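Long-range contacts in Cog5 (Kluyveromyces lactis, PDB 4U6U), which pairs with Cog7 within the conserved oligomeric Golgi complex, a multisubunit tether that probably captures vesicles at the Golgi before they fuse: residues 117-122 against 154-159; 184-189 against 223-228; 50-55 against 104-109; 112-117 against 133-138; 38-43 against 77-82. The protein carries 7 engineered substitutions. One frame throughout, in Å; residues are numbered along the deposited sequence.

Contact 1 of 5, residues 117-122 against 154-159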
# COMPACT_ATOMS: atom_id res chain seq x y z
N ASP B 117 13.17 -10.61 3.80
CA ASP B 117 12.64 -11.79 4.48
C ASP B 117 12.20 -12.85 3.46
O ASP B 117 12.01 -14.01 3.80
CB ASP B 117 11.48 -11.39 5.40
CG ASP B 117 11.97 -10.81 6.73
OD1 ASP B 117 13.21 -10.65 6.91
OD2 ASP B 117 11.13 -10.50 7.60
N CYS B 118 12.07 -12.48 2.19
CA CYS B 118 11.65 -13.45 1.18
C CYS B 118 12.83 -14.10 0.45
O CYS B 118 12.77 -15.25 0.04
CB CYS B 118 10.74 -12.79 0.17
SG CYS B 118 9.05 -12.70 0.69
N LEU B 119 13.90 -13.34 0.27
CA LEU B 119 15.05 -13.81 -0.48
C LEU B 119 15.94 -14.69 0.40
O LEU B 119 16.94 -15.24 -0.08
CB LEU B 119 15.86 -12.64 -1.05
CG LEU B 119 15.12 -11.65 -1.96
CD1 LEU B 119 16.06 -10.53 -2.38
CD2 LEU B 119 14.45 -12.29 -3.18
N ASN B 120 15.59 -14.81 1.68
CA ASN B 120 16.38 -15.63 2.58
C ASN B 120 16.00 -17.11 2.53
O ASN B 120 16.64 -17.94 3.18
CB ASN B 120 16.25 -15.11 4.02
CG ASN B 120 17.25 -15.76 4.97
OD1 ASN B 120 16.95 -16.03 6.12
ND2 ASN B 120 18.46 -16.00 4.47
N ASN B 121 14.96 -17.44 1.75
CA ASN B 121 14.48 -18.83 1.61
C ASN B 121 14.19 -19.57 2.91
O ASN B 121 13.28 -20.40 2.95
CB ASN B 121 15.48 -19.67 0.80
CG ASN B 121 15.29 -19.54 -0.71
OD1 ASN B 121 14.48 -18.75 -1.19
ND2 ASN B 121 16.04 -20.34 -1.46
N LEU B 122 14.98 -19.29 3.95
CA LEU B 122 14.79 -19.87 5.28
C LEU B 122 13.56 -19.29 5.95
O LEU B 122 12.63 -20.01 6.31
CB LEU B 122 16.01 -19.61 6.18
CG LEU B 122 17.22 -20.55 6.17
CD1 LEU B 122 18.09 -20.37 4.93
CD2 LEU B 122 18.02 -20.36 7.45
N LEU B 154 10.45 -11.38 -7.07
CA LEU B 154 10.35 -12.42 -8.08
C LEU B 154 11.51 -12.30 -9.06
O LEU B 154 12.21 -13.27 -9.35
CB LEU B 154 9.01 -12.33 -8.81
CG LEU B 154 8.74 -13.38 -9.89
CD1 LEU B 154 8.77 -14.77 -9.31
CD2 LEU B 154 7.41 -13.13 -10.57
N SER B 155 11.71 -11.08 -9.55
CA SER B 155 12.77 -10.79 -10.51
C SER B 155 14.16 -11.14 -9.94
O SER B 155 15.09 -11.45 -10.67
CB SER B 155 12.70 -9.32 -10.93
OG SER B 155 13.43 -9.10 -12.12
N SER B 156 14.28 -11.09 -8.62
CA SER B 156 15.55 -11.37 -7.97
C SER B 156 15.81 -12.86 -7.93
O SER B 156 16.94 -13.32 -8.15
CB SER B 156 15.58 -10.78 -6.55
OG SER B 156 16.82 -11.00 -5.90
N LYS B 157 14.77 -13.64 -7.64
CA LYS B 157 14.94 -15.08 -7.59
C LYS B 157 15.24 -15.65 -8.98
O LYS B 157 16.14 -16.48 -9.12
CB LYS B 157 13.70 -15.76 -6.99
CG LYS B 157 13.50 -15.49 -5.50
CD LYS B 157 12.19 -16.10 -4.97
CE LYS B 157 12.38 -16.97 -3.72
NZ LYS B 157 13.31 -16.38 -2.71
N ILE B 158 14.52 -15.19 -10.01
CA ILE B 158 14.80 -15.64 -11.38
C ILE B 158 16.26 -15.32 -11.72
O ILE B 158 16.96 -16.17 -12.26
CB ILE B 158 13.81 -15.03 -12.45
CG1 ILE B 158 14.19 -13.62 -12.89
CG2 ILE B 158 12.38 -15.05 -11.94
CD1 ILE B 158 13.13 -12.94 -13.74
N GLN B 159 16.73 -14.13 -11.35
CA GLN B 159 18.09 -13.72 -11.65
C GLN B 159 19.13 -14.62 -10.98
O GLN B 159 20.08 -15.05 -11.62
CB GLN B 159 18.31 -12.27 -11.23
CG GLN B 159 19.41 -11.54 -12.00
CD GLN B 159 20.50 -11.02 -11.08
OE1 GLN B 159 21.33 -11.79 -10.58
NE2 GLN B 159 20.51 -9.71 -10.86

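Contact 2 of 5, residues 184-189 against 223-228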
# COMPACT_ATOMS: atom_id res chain seq x y z
N GLU B 184 15.01 -25.31 -5.37
CA GLU B 184 15.02 -24.65 -4.06
C GLU B 184 14.19 -23.37 -4.07
O GLU B 184 13.33 -23.17 -3.21
CB GLU B 184 16.45 -24.31 -3.64
CG GLU B 184 17.31 -25.50 -3.32
CD GLU B 184 17.36 -25.76 -1.84
OE1 GLU B 184 17.83 -26.85 -1.43
OE2 GLU B 184 16.92 -24.86 -1.09
N ASN B 185 14.47 -22.52 -5.05
CA ASN B 185 13.76 -21.27 -5.25
C ASN B 185 12.34 -21.51 -5.74
O ASN B 185 11.40 -20.86 -5.29
CB ASN B 185 14.52 -20.37 -6.25
CG ASN B 185 15.66 -19.58 -5.60
OD1 ASN B 185 16.00 -19.78 -4.43
ND2 ASN B 185 16.24 -18.67 -6.36
N ARG B 186 12.21 -22.45 -6.68
CA ARG B 186 10.91 -22.87 -7.24
C ARG B 186 9.92 -23.18 -6.13
O ARG B 186 8.75 -22.81 -6.21
CB ARG B 186 11.10 -24.09 -8.15
CG ARG B 186 10.02 -25.18 -8.08
CD ARG B 186 8.74 -24.77 -8.83
NE ARG B 186 7.82 -25.88 -9.07
CZ ARG B 186 7.16 -26.54 -8.11
NH1 ARG B 186 7.29 -26.21 -6.83
NH2 ARG B 186 6.34 -27.53 -8.45
N ASN B 187 10.41 -23.91 -5.13
CA ASN B 187 9.64 -24.23 -3.93
C ASN B 187 9.31 -22.99 -3.09
O ASN B 187 8.19 -22.86 -2.60
CB ASN B 187 10.38 -25.27 -3.09
CG ASN B 187 10.20 -26.67 -3.63
OD1 ASN B 187 9.30 -26.93 -4.43
ND2 ASN B 187 11.06 -27.59 -3.19
N SER B 188 10.29 -22.10 -2.94
CA SER B 188 10.10 -20.87 -2.17
C SER B 188 9.01 -20.03 -2.80
O SER B 188 8.27 -19.34 -2.11
CB SER B 188 11.40 -20.05 -2.12
OG SER B 188 12.10 -20.28 -0.91
N ILE B 189 8.91 -20.11 -4.12
CA ILE B 189 7.89 -19.40 -4.88
C ILE B 189 6.55 -20.11 -4.75
O ILE B 189 5.49 -19.47 -4.71
CB ILE B 189 8.31 -19.26 -6.35
CG1 ILE B 189 9.51 -18.32 -6.44
CG2 ILE B 189 7.17 -18.73 -7.22
CD1 ILE B 189 9.86 -17.94 -7.82
N GLN B 223 5.73 -17.62 -14.42
CA GLN B 223 6.59 -16.56 -14.89
C GLN B 223 8.01 -16.79 -14.42
O GLN B 223 8.96 -16.42 -15.11
CB GLN B 223 6.10 -15.20 -14.44
CG GLN B 223 5.58 -14.41 -15.61
CD GLN B 223 6.58 -13.39 -16.13
OE1 GLN B 223 7.56 -13.07 -15.46
NE2 GLN B 223 6.32 -12.86 -17.33
N PHE B 224 8.17 -17.43 -13.27
CA PHE B 224 9.51 -17.77 -12.79
C PHE B 224 10.27 -18.67 -13.78
O PHE B 224 11.31 -18.28 -14.30
CB PHE B 224 9.42 -18.44 -11.42
CG PHE B 224 10.71 -19.09 -10.98
CD1 PHE B 224 11.75 -18.32 -10.47
CD2 PHE B 224 10.86 -20.47 -11.06
CE1 PHE B 224 12.93 -18.93 -10.05
CE2 PHE B 224 12.04 -21.08 -10.64
CZ PHE B 224 13.08 -20.30 -10.13
N TRP B 225 9.75 -19.86 -14.05
CA TRP B 225 10.41 -20.77 -14.97
C TRP B 225 10.59 -20.14 -16.34
O TRP B 225 11.69 -20.17 -16.88
CB TRP B 225 9.64 -22.07 -15.12
CG TRP B 225 9.77 -22.96 -13.94
CD1 TRP B 225 8.76 -23.53 -13.23
CD2 TRP B 225 10.99 -23.39 -13.32
NE1 TRP B 225 9.26 -24.28 -12.20
CE2 TRP B 225 10.63 -24.22 -12.24
CE3 TRP B 225 12.35 -23.17 -13.57
CZ2 TRP B 225 11.58 -24.83 -11.41
CZ3 TRP B 225 13.29 -23.77 -12.75
CH2 TRP B 225 12.90 -24.59 -11.68
N SER B 226 9.52 -19.56 -16.87
CA SER B 226 9.57 -18.95 -18.19
C SER B 226 10.76 -18.02 -18.31
O SER B 226 11.50 -18.08 -19.28
CB SER B 226 8.29 -18.20 -18.50
OG SER B 226 8.40 -17.59 -19.77
N LYS B 227 10.93 -17.14 -17.33
CA LYS B 227 12.04 -16.19 -17.37
C LYS B 227 13.41 -16.85 -17.16
O LYS B 227 14.35 -16.49 -17.88
CB LYS B 227 11.82 -15.06 -16.38
CG LYS B 227 10.76 -14.07 -16.84
CD LYS B 227 11.31 -13.09 -17.84
CE LYS B 227 10.17 -12.40 -18.58
NZ LYS B 227 10.61 -11.12 -19.24
N VAL B 228 13.57 -17.77 -16.20
CA VAL B 228 14.91 -18.35 -16.01
C VAL B 228 15.23 -19.24 -17.20
O VAL B 228 16.39 -19.34 -17.61
CB VAL B 228 15.11 -19.21 -14.71
CG1 VAL B 228 14.21 -18.72 -13.59
CG2 VAL B 228 14.90 -20.70 -14.97

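Contact 3 of 5, residues 50-55 against 104-109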
# COMPACT_ATOMS: atom_id res chain seq x y z
N MET B 50 5.71 9.16 16.87
CA MET B 50 6.13 7.77 16.69
C MET B 50 7.30 7.68 15.72
O MET B 50 7.10 7.70 14.50
CB MET B 50 4.97 6.91 16.19
CG MET B 50 4.00 6.53 17.28
SD MET B 50 2.57 5.67 16.62
CE MET B 50 1.93 6.92 15.52
N PRO B 51 8.52 7.58 16.27
CA PRO B 51 9.73 7.45 15.47
C PRO B 51 9.86 6.00 15.06
O PRO B 51 9.03 5.18 15.48
CB PRO B 51 10.85 7.87 16.43
CG PRO B 51 10.20 7.94 17.83
CD PRO B 51 8.80 7.41 17.70
N LEU B 52 10.85 5.66 14.26
CA LEU B 52 10.96 4.26 13.92
C LEU B 52 12.31 3.67 14.34
O LEU B 52 12.96 4.11 15.29
CB LEU B 52 10.72 4.11 12.41
CG LEU B 52 10.11 2.81 11.84
CD1 LEU B 52 8.94 2.34 12.70
CD2 LEU B 52 9.69 3.03 10.40
N GLU B 53 12.68 2.64 13.62
CA GLU B 53 13.98 2.02 13.67
C GLU B 53 14.01 1.45 12.25
O GLU B 53 13.31 0.48 11.96
CB GLU B 53 14.06 0.98 14.80
CG GLU B 53 15.45 0.45 15.17
CD GLU B 53 16.17 1.25 16.23
OE1 GLU B 53 17.34 0.89 16.53
OE2 GLU B 53 15.57 2.21 16.77
N THR B 54 14.78 2.07 11.36
CA THR B 54 14.75 1.69 9.95
C THR B 54 15.74 0.58 9.58
O THR B 54 16.91 0.61 9.96
CB THR B 54 15.03 2.91 9.03
OG1 THR B 54 16.34 3.43 9.30
CG2 THR B 54 14.01 4.00 9.27
N ASP B 55 15.23 -0.40 8.81
CA ASP B 55 16.01 -1.51 8.27
C ASP B 55 16.82 -2.24 9.34
O ASP B 55 17.98 -2.62 9.14
CB ASP B 55 16.92 -1.03 7.13
CG ASP B 55 16.14 -0.70 5.87
OD1 ASP B 55 14.99 -1.19 5.75
OD2 ASP B 55 16.66 0.03 5.02
N GLN B 104 6.22 7.45 2.96
CA GLN B 104 7.30 6.91 2.15
C GLN B 104 8.45 6.28 2.94
O GLN B 104 9.02 5.29 2.51
CB GLN B 104 7.85 8.00 1.26
CG GLN B 104 7.36 7.91 -0.16
CD GLN B 104 7.99 8.98 -1.02
OE1 GLN B 104 8.24 10.08 -0.54
NE2 GLN B 104 8.30 8.64 -2.27
N GLU B 105 8.79 6.84 4.09
CA GLU B 105 9.77 6.18 4.95
C GLU B 105 9.26 4.82 5.45
O GLU B 105 10.02 3.85 5.56
CB GLU B 105 10.15 7.09 6.13
CG GLU B 105 11.34 6.56 6.93
CD GLU B 105 11.18 6.72 8.42
OE1 GLU B 105 11.40 5.74 9.17
OE2 GLU B 105 10.83 7.84 8.85
N LEU B 106 7.96 4.75 5.76
CA LEU B 106 7.32 3.53 6.23
C LEU B 106 7.30 2.48 5.12
O LEU B 106 7.53 1.29 5.37
CB LEU B 106 5.90 3.82 6.71
CG LEU B 106 5.26 2.95 7.79
CD1 LEU B 106 4.87 1.58 7.28
CD2 LEU B 106 6.19 2.81 8.98
N LEU B 107 6.98 2.93 3.91
CA LEU B 107 6.96 2.10 2.72
C LEU B 107 8.32 1.46 2.48
O LEU B 107 8.44 0.25 2.21
CB LEU B 107 6.57 2.94 1.50
CG LEU B 107 5.14 2.99 0.96
CD1 LEU B 107 4.67 1.61 0.61
CD2 LEU B 107 4.21 3.62 1.97
N ARG B 108 9.35 2.29 2.59
CA ARG B 108 10.72 1.84 2.43
C ARG B 108 10.92 0.74 3.47
O ARG B 108 11.30 -0.37 3.12
CB ARG B 108 11.69 3.01 2.63
CG ARG B 108 13.09 2.85 2.03
CD ARG B 108 13.99 4.03 2.41
NE ARG B 108 13.32 5.32 2.33
CZ ARG B 108 13.07 6.10 3.39
NH1 ARG B 108 13.43 5.71 4.61
NH2 ARG B 108 12.44 7.26 3.24
N TYR B 109 10.58 1.04 4.72
CA TYR B 109 10.76 0.08 5.80
C TYR B 109 10.08 -1.25 5.52
O TYR B 109 10.67 -2.31 5.78
CB TYR B 109 10.21 0.62 7.13
CG TYR B 109 10.32 -0.42 8.22
CD1 TYR B 109 11.52 -0.63 8.88
CD2 TYR B 109 9.24 -1.23 8.56
CE1 TYR B 109 11.64 -1.59 9.86
CE2 TYR B 109 9.35 -2.20 9.55
CZ TYR B 109 10.56 -2.37 10.20
OH TYR B 109 10.70 -3.33 11.18

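Contact 4 of 5, residues 112-117 against 133-138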
# COMPACT_ATOMS: atom_id res chain seq x y z
N THR B 112 11.53 -3.19 2.04
CA THR B 112 12.88 -3.71 2.19
C THR B 112 12.89 -4.82 3.23
O THR B 112 13.69 -5.75 3.13
CB THR B 112 13.90 -2.62 2.58
OG1 THR B 112 13.68 -2.20 3.92
CG2 THR B 112 13.84 -1.41 1.63
N ASN B 113 12.03 -4.75 4.23
CA ASN B 113 11.97 -5.83 5.22
C ASN B 113 11.29 -7.08 4.66
O ASN B 113 11.61 -8.20 5.04
CB ASN B 113 11.27 -5.36 6.49
CG ASN B 113 12.17 -5.43 7.71
OD1 ASN B 113 12.24 -6.46 8.39
ND2 ASN B 113 12.87 -4.33 8.00
N LEU B 114 10.33 -6.88 3.76
CA LEU B 114 9.63 -8.00 3.13
C LEU B 114 10.51 -8.65 2.06
O LEU B 114 10.54 -9.88 1.93
CB LEU B 114 8.31 -7.54 2.52
CG LEU B 114 7.54 -8.58 1.71
CD1 LEU B 114 7.14 -9.75 2.58
CD2 LEU B 114 6.32 -7.96 1.04
N THR B 115 11.19 -7.83 1.27
CA THR B 115 12.06 -8.37 0.22
C THR B 115 13.14 -9.24 0.86
O THR B 115 13.34 -10.39 0.48
CB THR B 115 12.72 -7.23 -0.66
OG1 THR B 115 13.22 -6.18 0.18
CG2 THR B 115 11.73 -6.62 -1.63
N ARG B 116 13.80 -8.68 1.88
CA ARG B 116 14.86 -9.35 2.62
C ARG B 116 14.38 -10.64 3.26
O ARG B 116 15.10 -11.64 3.26
CB ARG B 116 15.45 -8.38 3.64
CG ARG B 116 16.59 -8.90 4.47
CD ARG B 116 17.26 -7.72 5.12
NE ARG B 116 16.43 -7.08 6.13
CZ ARG B 116 16.42 -5.76 6.34
NH1 ARG B 116 17.19 -4.97 5.60
NH2 ARG B 116 15.63 -5.23 7.27
N ASP B 117 13.17 -10.61 3.80
CA ASP B 117 12.64 -11.79 4.48
C ASP B 117 12.20 -12.85 3.46
O ASP B 117 12.01 -14.01 3.80
CB ASP B 117 11.48 -11.39 5.40
CG ASP B 117 11.97 -10.81 6.73
OD1 ASP B 117 13.21 -10.65 6.91
OD2 ASP B 117 11.13 -10.50 7.60
N THR B 133 2.14 -11.08 7.65
CA THR B 133 1.87 -9.78 8.27
C THR B 133 2.40 -8.65 7.39
O THR B 133 1.72 -7.65 7.18
CB THR B 133 2.49 -9.67 9.70
OG1 THR B 133 2.17 -10.84 10.47
CG2 THR B 133 1.99 -8.42 10.43
N LEU B 134 3.61 -8.84 6.85
CA LEU B 134 4.20 -7.87 5.94
C LEU B 134 3.35 -7.67 4.68
O LEU B 134 3.13 -6.54 4.25
CB LEU B 134 5.62 -8.30 5.55
CG LEU B 134 6.78 -7.85 6.44
CD1 LEU B 134 6.46 -6.50 7.07
CD2 LEU B 134 7.13 -8.90 7.49
N ILE B 135 2.87 -8.77 4.09
CA ILE B 135 2.03 -8.68 2.89
C ILE B 135 0.77 -7.86 3.14
O ILE B 135 0.51 -6.89 2.42
CB ILE B 135 1.61 -10.08 2.36
CG1 ILE B 135 2.84 -10.83 1.83
CG2 ILE B 135 0.57 -9.94 1.25
CD1 ILE B 135 2.52 -12.18 1.22
N LYS B 136 0.01 -8.25 4.16
CA LYS B 136 -1.25 -7.59 4.48
C LYS B 136 -0.99 -6.10 4.75
O LYS B 136 -1.67 -5.22 4.21
CB LYS B 136 -1.94 -8.25 5.70
CG LYS B 136 -2.39 -9.71 5.46
CD LYS B 136 -3.48 -10.17 6.43
CE LYS B 136 -3.91 -11.61 6.13
NZ LYS B 136 -5.12 -12.06 6.89
N ALA B 137 0.05 -5.85 5.55
CA ALA B 137 0.39 -4.50 5.95
C ALA B 137 0.66 -3.60 4.75
O ALA B 137 -0.01 -2.57 4.57
CB ALA B 137 1.61 -4.53 6.87
N LEU B 138 1.59 -4.03 3.91
CA LEU B 138 2.02 -3.26 2.76
C LEU B 138 0.88 -3.01 1.77
O LEU B 138 0.77 -1.91 1.22
CB LEU B 138 3.18 -3.98 2.06
CG LEU B 138 3.94 -3.26 0.95
CD1 LEU B 138 4.35 -1.86 1.41
CD2 LEU B 138 5.15 -4.07 0.55

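Contact 5 of 5, residues 38-43 against 77-82. Engineered in segment 77-82: Ala80 (natural residue Glu), Ala81 (natural residue Gln).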
# COMPACT_ATOMS: atom_id res chain seq x y z
N LEU B 38 -9.33 19.63 13.15
CA LEU B 38 -8.74 19.53 14.46
C LEU B 38 -8.28 18.10 14.73
O LEU B 38 -7.10 17.85 14.99
CB LEU B 38 -9.74 19.99 15.52
CG LEU B 38 -9.21 21.06 16.47
CD1 LEU B 38 -9.42 20.59 17.89
CD2 LEU B 38 -7.74 21.35 16.21
N ILE B 39 -9.21 17.16 14.60
CA ILE B 39 -8.91 15.75 14.75
C ILE B 39 -7.74 15.33 13.85
O ILE B 39 -6.84 14.61 14.28
CB ILE B 39 -10.14 14.88 14.44
CG1 ILE B 39 -11.34 15.30 15.30
CG2 ILE B 39 -9.85 13.42 14.68
CD1 ILE B 39 -12.58 14.39 15.13
N TYR B 40 -7.73 15.81 12.60
CA TYR B 40 -6.65 15.49 11.65
C TYR B 40 -5.30 15.89 12.23
O TYR B 40 -4.40 15.06 12.35
CB TYR B 40 -6.88 16.21 10.32
CG TYR B 40 -5.89 15.89 9.21
CD1 TYR B 40 -5.97 14.71 8.49
CD2 TYR B 40 -4.88 16.79 8.87
CE1 TYR B 40 -5.08 14.42 7.46
CE2 TYR B 40 -3.98 16.52 7.86
CZ TYR B 40 -4.08 15.33 7.15
OH TYR B 40 -3.18 15.06 6.14
N VAL B 41 -5.18 17.16 12.60
CA VAL B 41 -3.97 17.69 13.22
C VAL B 41 -3.50 16.91 14.47
O VAL B 41 -2.31 16.60 14.62
CB VAL B 41 -4.18 19.16 13.58
CG1 VAL B 41 -3.32 19.58 14.78
CG2 VAL B 41 -3.89 20.00 12.35
N HIS B 42 -4.43 16.59 15.36
CA HIS B 42 -4.10 15.82 16.56
C HIS B 42 -3.45 14.51 16.17
O HIS B 42 -2.63 13.96 16.90
CB HIS B 42 -5.33 15.53 17.40
CG HIS B 42 -5.58 16.53 18.47
ND1 HIS B 42 -6.58 17.48 18.40
CD2 HIS B 42 -4.96 16.74 19.66
CE1 HIS B 42 -6.56 18.22 19.48
NE2 HIS B 42 -5.59 17.80 20.27
N MET B 43 -3.87 14.00 15.02
CA MET B 43 -3.36 12.76 14.49
C MET B 43 -1.97 12.93 13.91
O MET B 43 -1.08 12.13 14.15
CB MET B 43 -4.31 12.21 13.44
CG MET B 43 -5.56 11.66 14.07
SD MET B 43 -6.20 10.36 13.05
CE MET B 43 -6.72 11.33 11.64
N ILE B 77 -9.05 7.49 6.56
CA ILE B 77 -10.46 7.45 6.93
C ILE B 77 -10.99 8.84 7.20
O ILE B 77 -12.04 9.22 6.68
CB ILE B 77 -10.72 6.62 8.20
CG1 ILE B 77 -10.40 5.15 7.97
CG2 ILE B 77 -12.17 6.75 8.60
CD1 ILE B 77 -10.46 4.32 9.22
N ASN B 78 -10.30 9.59 8.05
CA ASN B 78 -10.71 10.95 8.36
C ASN B 78 -10.88 11.81 7.10
O ASN B 78 -11.84 12.57 7.03
CB ASN B 78 -9.72 11.59 9.34
CG ASN B 78 -10.20 12.94 9.88
OD1 ASN B 78 -11.39 13.28 9.80
ND2 ASN B 78 -9.28 13.70 10.47
N ILE B 79 -9.97 11.71 6.13
CA ILE B 79 -10.09 12.51 4.90
C ILE B 79 -11.27 12.07 4.02
O ILE B 79 -11.82 12.87 3.25
CB ILE B 79 -8.80 12.49 4.04
CG1 ILE B 79 -8.53 11.07 3.53
CG2 ILE B 79 -7.63 13.06 4.81
CD1 ILE B 79 -7.89 10.99 2.13
N ALA B 80 -11.66 10.80 4.12
CA ALA B 80 -12.72 10.31 3.25
C ALA B 80 -14.07 10.56 3.89
O ALA B 80 -15.07 10.76 3.20
CB ALA B 80 -12.52 8.84 2.96
N ALA B 81 -14.09 10.58 5.22
CA ALA B 81 -15.29 10.88 5.99
C ALA B 81 -15.79 12.31 5.74
O ALA B 81 -16.99 12.53 5.55
CB ALA B 81 -15.02 10.66 7.46
N ASN B 82 -14.87 13.27 5.75
CA ASN B 82 -15.14 14.60 5.21
C ASN B 82 -14.24 14.86 4.03
O ASN B 82 -13.12 15.32 4.21
CB ASN B 82 -14.94 15.69 6.25
CG ASN B 82 -16.21 16.02 7.02
OD1 ASN B 82 -16.16 16.42 8.18
ND2 ASN B 82 -17.35 15.91 6.34

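Contact 1 of 5, residues 117-122 against 154-159
Leu119 and Lys157 mark the closest backbone approach, with their CA atoms 7.2 Å apart, where the chain leaves helix 92-118 through a type I turn (Cys118 to Asn121) beside helix 143-167. Lys157 spans the gap. The outer part of its chain bends at chi3 and chi4 (128° and 44°), which brings NZ into the turn to donate two hydrogen bonds. One, of 3.0 Å, runs from NZ to Cys118 O and arrives tilted above the carbonyl plane. The other runs from NZ to Asn121 OD1, also at 3.0 Å, and lies almost on the line of that C=O. Asparagine suits the position because it tolerates the positive phi found after a helix end; its ND2 bonds Asn185 OD1 on helix 175-192. On the outer side, Leu119 CD2 packs 4.1 Å from Lys157 CG, and Leu119 CD1 lies near Ser156 OG. Held there, Lys157 probably offsets the partial negative charge on the last carbonyls of helix 92-118, while the turn supplies polar partners for a buried lysine.

Contact 2 of 5, residues 184-189 against 223-228
Phe224 gives up the most surface here, pushing its ring from helix 220-241 toward Asn185, Arg186 and Ile189 on helix 175-192. The ring is placed by a CG anti to the backbone N (chi1 168°), which directs it toward helix 175-192. Ile189 extends an apolar CD1 methyl to the ring near its inner end, 3.3 Å from Phe224 CD1, and crosses it at a slant. At the far end Phe224 CE2 reaches Arg186 CB at 4.0 Å, and Phe224 CZ approaches Asn185 CB. Arg186 is second in buried area, and here its aliphatic part matters most: Arg186 CB lies 3.4 Å from Trp225 CZ2, and CD approaches the indole NE1. The arginine chain and the indole cross at about a right angle, their flat groups 61° apart, with Trp225 NE1 at the edge of the guanidinium. The charged end is paired with Glu277, so an arginine can sit in buried surroundings. The segment axes approach to 11.1 Å and run at 150°, an antiparallel helix pair consistent with the all-helical build of COG subunits, within the C-terminal family region that makes up most of this piece of Cog5.

Contact 3 of 5, residues 50-55 against 104-109
Leu52 forms the tight part of this contact, reaching from the loop after helix 11-47 onto helix 92-118. Its CD2 touches Leu106 CD2 at 3.8 Å and Tyr109 CB at 4.1 Å; leucine suits the place because its methyls can fill the space between Leu106 and the start of the Tyr109 side chain. CG of Leu52 stands anti to its backbone N (chi1 -151°), which turns the branched end inward. The Glu105 carboxylate lies against this same part, its OE1 close to Leu52 CD2 and to the Thr54 methyl CG2. Tyr109 carries the link onward, its CE1 3.4 Å from Glu53 O and its CD1 3.7 Å from Asp55 N, the latter at the ring edge. Toward solvent the grip slackens: the Glu53 side chain leads off from the helix, and Asp55, poorly ordered, keeps OD2 6.5 Å from Arg108 NH1. Between the two segments the contact therefore rests on burial without hydrogen bonds, while a polar tie to this helix comes from Asp55 OD1 bonding Thr112, one turn on.

Contact 4 of 5, residues 112-117 against 133-138
The Asp117 carboxylate points its OD2 toward the Leu134 methyl CD2, 4.3 Å away, at the edge of an apolar meeting of helices. The other flat group, the Arg116 guanidinium, lies away from the partner segment and has Thr112 O of its own helix 4.2 Å above its centre. The two segments form an antiparallel helix pair, 92-118 against 128-141, joined through the short helix 122-126; their axes come within 10.1 Å at an angle of 149°. Asp117 can be buried here because Arg130 and Lys123 form salt bridges with it, a probable balance for its charge. Inside, leucines and isoleucine fill the gap without polar demands. Leu114, with CG anti to the backbone N (chi1 174°), reaches across between residues one turn apart on the facing helix. Leu114 and Leu134 slide past each other in opposite directions, Leu114 CD1 resting 3.6 Å from Leu134 CB and 4.5 Å from Ile135 CG1. The other methyl, Leu114 CD2, meets Leu138 CD2 at 4.1 Å.

Contact 5 of 5, residues 38-43 against 77-82
Ile39 is the first residue of 38-43 to meet helix 61-81, with its CB 4.2 Å from Asn78 ND2. Tyr40 follows and makes the larger contact. Its CG is anti to the backbone N (chi1 -176°), an orientation that carries the ring past the side of Asn78, whose ND2 lies at the ring edge and 3.5 Å from Tyr40 CB. The amide and ring planes are 49° apart. Although ND2 also comes close to Tyr40 N, both are donors and no bond forms; the amide instead has a weak hydrogen bond to Ser36 O of helix 11-47, one turn before Tyr40, a reason for an amide at this place. Further along the ring, Tyr40 CE1 packs 3.9 Å from Ile79 CG2, and the hydroxyl bonds Glu95 of helix 92-118. The two helices form a nearly antiparallel hairpin, at 168° with segment axes 10.5 Å apart, closed by the loop that follows helix 11-47. Val41 turns away from this partner and, with Leu38 and His42, packs against Cog7: Val41 on Leu36 of Cog7, the other two on Lys40 of Cog7. His42 ND1 also makes a weak hydrogen bond to Leu38 O. Met43 turns back toward 77-82: its flexible thioether chain, bent at chi3, lays CE 3.7 Å from Asn78 ND2 and 3.8 Å from Asn78 CB.

How the contacts relate
Contacts 2 and 4 are buried helix pairs, contacts 1 and 3 are partly buried, and contact 5 lies at the surface, some 28 Å from the chain centre and beside Cog7. Helix 92-118 serves contacts 1, 3 and 4, and contacts 1 and 4 share Asp117. Contacts 3 and 4 also touch, as do contacts 1 and 2, where Asn121 adds a weak bond to Ser188. Chemistry follows place: aromatic rings, with the aliphatic part of an arginine, fill contact 2, and leucines contact 4, while contacts 3 and 5 set polar groups beside apolar ones. Only contact 1 of the five has hydrogen bonds across its segments, made by a lysine.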